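Local coordinates for immunogenic protein MPT63/MPB63 (Mycobacterium tuberculosis, PDB 1LMI) that is a major secreted, immunogenic beta-sandwich antigen of the tubercle bacillus whose molecular function is not established, at residues 49-54 with 100-105. Numbering follows the deposited sequence.
Sequences EATATV and QSTGKI
Ala-50, Ala-52 and Val-54 face Ile-105, Gly-103 and Ser-101 as hydrogen-bonded pairs of an unbroken antiparallel ladder, in which the segments 49-54 and 100-105, parts of strands 46-56 and 100-109, run at 168° with axes 4.6 Å apart. Each pair exchanges two N-H...O bonds, such as Ala-52 N to Gly-103 O at 2.9 Å. Extra CA-H...O contacts fill the intervals, including Lys-104 CA to Ala-50 O at 3.3 Å.

The sheet's two faces differ in chemistry. On the one carrying Thr-51, Thr-53, Thr-102 and Lys-104, two hydroxyls meet: Thr-53 OG1 lies 2.7 Å from Thr-102 OG1 in a hydrogen bond whose direction is open. Thr-102 places OG1 anti to the backbone N (chi1 -165°), which brings it also within 3.2 Å of Ala-52 O. The Lys-104 chain, bent at several torsions, lays CD 3.4 Å from Thr-51 OG1; the salt bridge from its NZ to Glu-49 OE2 is long and doubtful, while Glu-49 OE1 is hydrogen-bonded to Ser-34 OG.

The other face is largely apolar. Ile-105 sets CG1 4.1 Å from Ala-50 CB and CD1 4.3 Å from Ala-52 CB, and both Ile-105 and Ala-52 pack on Phe-68 of the facing sheet. At the backbone angles of Gly-103 a CB would press against the carbonyl O of Thr-102, a conformation suited to glycine. Strand 22-33 continues the sheet beyond 46-56, whereas 100-109 is its outermost strand within the chain. A polar face backed by an apolar one packed on the second sheet is the two-sided arrangement of a beta-sandwich.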
loop_
_atom_site.group_PDB
_atom_site.type_symbol
_atom_site.label_atom_id
_atom_site.label_comp_id
_atom_site.label_asym_id
_atom_site.label_seq_id
_atom_site.Cartn_x
_atom_site.Cartn_y
_atom_site.Cartn_z
ATOM N N GLU A 49 10.288 1.000 -2.868
ATOM C CA GLU A 49 9.444 1.741 -1.962
ATOM C C GLU A 49 8.260 2.361 -2.731
ATOM O O GLU A 49 8.286 2.489 -3.946
ATOM C CB GLU A 49 10.207 2.847 -1.233
ATOM C CG GLU A 49 10.783 3.912 -2.173
ATOM C CD GLU A 49 11.411 5.074 -1.451
ATOM O OE1 GLU A 49 12.508 4.911 -0.849
ATOM O OE2 GLU A 49 10.843 6.172 -1.439
ATOM N N ALA A 50 7.234 2.721 -1.951
ATOM C CA ALA A 50 6.213 3.630 -2.453
ATOM C C ALA A 50 5.851 4.544 -1.263
ATOM O O ALA A 50 6.146 4.270 -0.094
ATOM C CB ALA A 50 4.994 2.960 -3.038
ATOM N N THR A 51 5.207 5.664 -1.558
ATOM C CA THR A 51 4.688 6.564 -0.542
ATOM C C THR A 51 3.168 6.470 -0.506
ATOM O O THR A 51 2.483 6.713 -1.505
ATOM C CB THR A 51 5.103 8.006 -0.825
ATOM O OG1 THR A 51 6.547 8.090 -0.782
ATOM C CG2 THR A 51 4.517 8.937 0.224
ATOM N N ALA A 52 2.639 6.068 0.641
ATOM C CA ALA A 52 1.215 5.796 0.807
ATOM C C ALA A 52 0.630 6.701 1.892
ATOM O O ALA A 52 1.310 6.967 2.890
ATOM C CB ALA A 52 0.974 4.355 1.180
ATOM N N THR A 53 -0.578 7.147 1.626
ATOM C CA THR A 53 -1.317 8.028 2.536
ATOM C C THR A 53 -2.744 7.502 2.710
ATOM O O THR A 53 -3.437 7.259 1.712
ATOM C CB THR A 53 -1.391 9.464 1.998
ATOM O OG1 THR A 53 -0.060 9.937 1.689
ATOM C CG2 THR A 53 -1.956 10.420 3.052
ATOM N N VAL A 54 -3.175 7.314 3.960
ATOM C CA VAL A 54 -4.551 6.895 4.241
ATOM C C VAL A 54 -5.320 8.070 4.840
ATOM O O VAL A 54 -4.763 8.867 5.626
ATOM C CB VAL A 54 -4.589 5.650 5.125
ATOM C CG1 VAL A 54 -3.928 5.879 6.478
ATOM C CG2 VAL A 54 -6.054 5.234 5.261
ATOM N N GLN A 100 -5.311 12.132 8.455
ATOM C CA GLN A 100 -4.578 11.346 7.471
ATOM C C GLN A 100 -3.285 10.842 8.081
ATOM O O GLN A 100 -2.826 11.401 9.087
ATOM C CB GLN A 100 -4.289 12.167 6.190
ATOM C CG GLN A 100 -5.548 12.794 5.634
ATOM C CD GLN A 100 -5.537 13.156 4.180
ATOM O OE1 GLN A 100 -4.717 12.631 3.421
ATOM N NE2 GLN A 100 -6.452 14.008 3.752
ATOM N N SER A 101 -2.707 9.827 7.423
ATOM C CA SER A 101 -1.438 9.283 7.897
ATOM C C SER A 101 -0.580 8.918 6.706
ATOM O O SER A 101 -1.119 8.268 5.797
ATOM C CB SER A 101 -1.737 8.102 8.823
ATOM O OG SER A 101 -0.602 7.579 9.453
ATOM N N THR A 102 0.687 9.303 6.676
ATOM C CA THR A 102 1.472 9.023 5.479
ATOM C C THR A 102 2.819 8.408 5.831
ATOM O O THR A 102 3.308 8.521 6.962
ATOM C CB THR A 102 1.629 10.334 4.663
ATOM O OG1 THR A 102 2.089 10.046 3.346
ATOM C CG2 THR A 102 2.716 11.204 5.305
ATOM N N GLY A 103 3.417 7.774 4.825
ATOM C CA GLY A 103 4.787 7.282 5.050
ATOM C C GLY A 103 5.146 6.311 3.947
ATOM O O GLY A 103 4.419 6.090 2.979
ATOM N N LYS A 104 6.322 5.695 4.103
ATOM C CA LYS A 104 6.736 4.705 3.122
ATOM C C LYS A 104 6.281 3.284 3.411
ATOM O O LYS A 104 6.044 2.878 4.544
ATOM C CB LYS A 104 8.282 4.680 3.081
ATOM C CG LYS A 104 8.878 6.059 2.826
ATOM C CD LYS A 104 8.540 6.552 1.440
ATOM C CE LYS A 104 9.622 7.376 0.774
ATOM N NZ LYS A 104 10.246 8.413 1.627
ATOM N N ILE A 105 6.208 2.519 2.322
ATOM C CA ILE A 105 6.017 1.064 2.397
ATOM C C ILE A 105 7.110 0.478 1.513
ATOM O O ILE A 105 7.531 1.128 0.547
ATOM C CB ILE A 105 4.618 0.636 1.928
ATOM C CG1 ILE A 105 4.225 1.224 0.566
ATOM C CG2 ILE A 105 3.532 0.965 2.970
ATOM C CD1 ILE A 105 2.922 0.683 0.009
HETATM O O HOH W 1 12.327 8.643 -1.084
#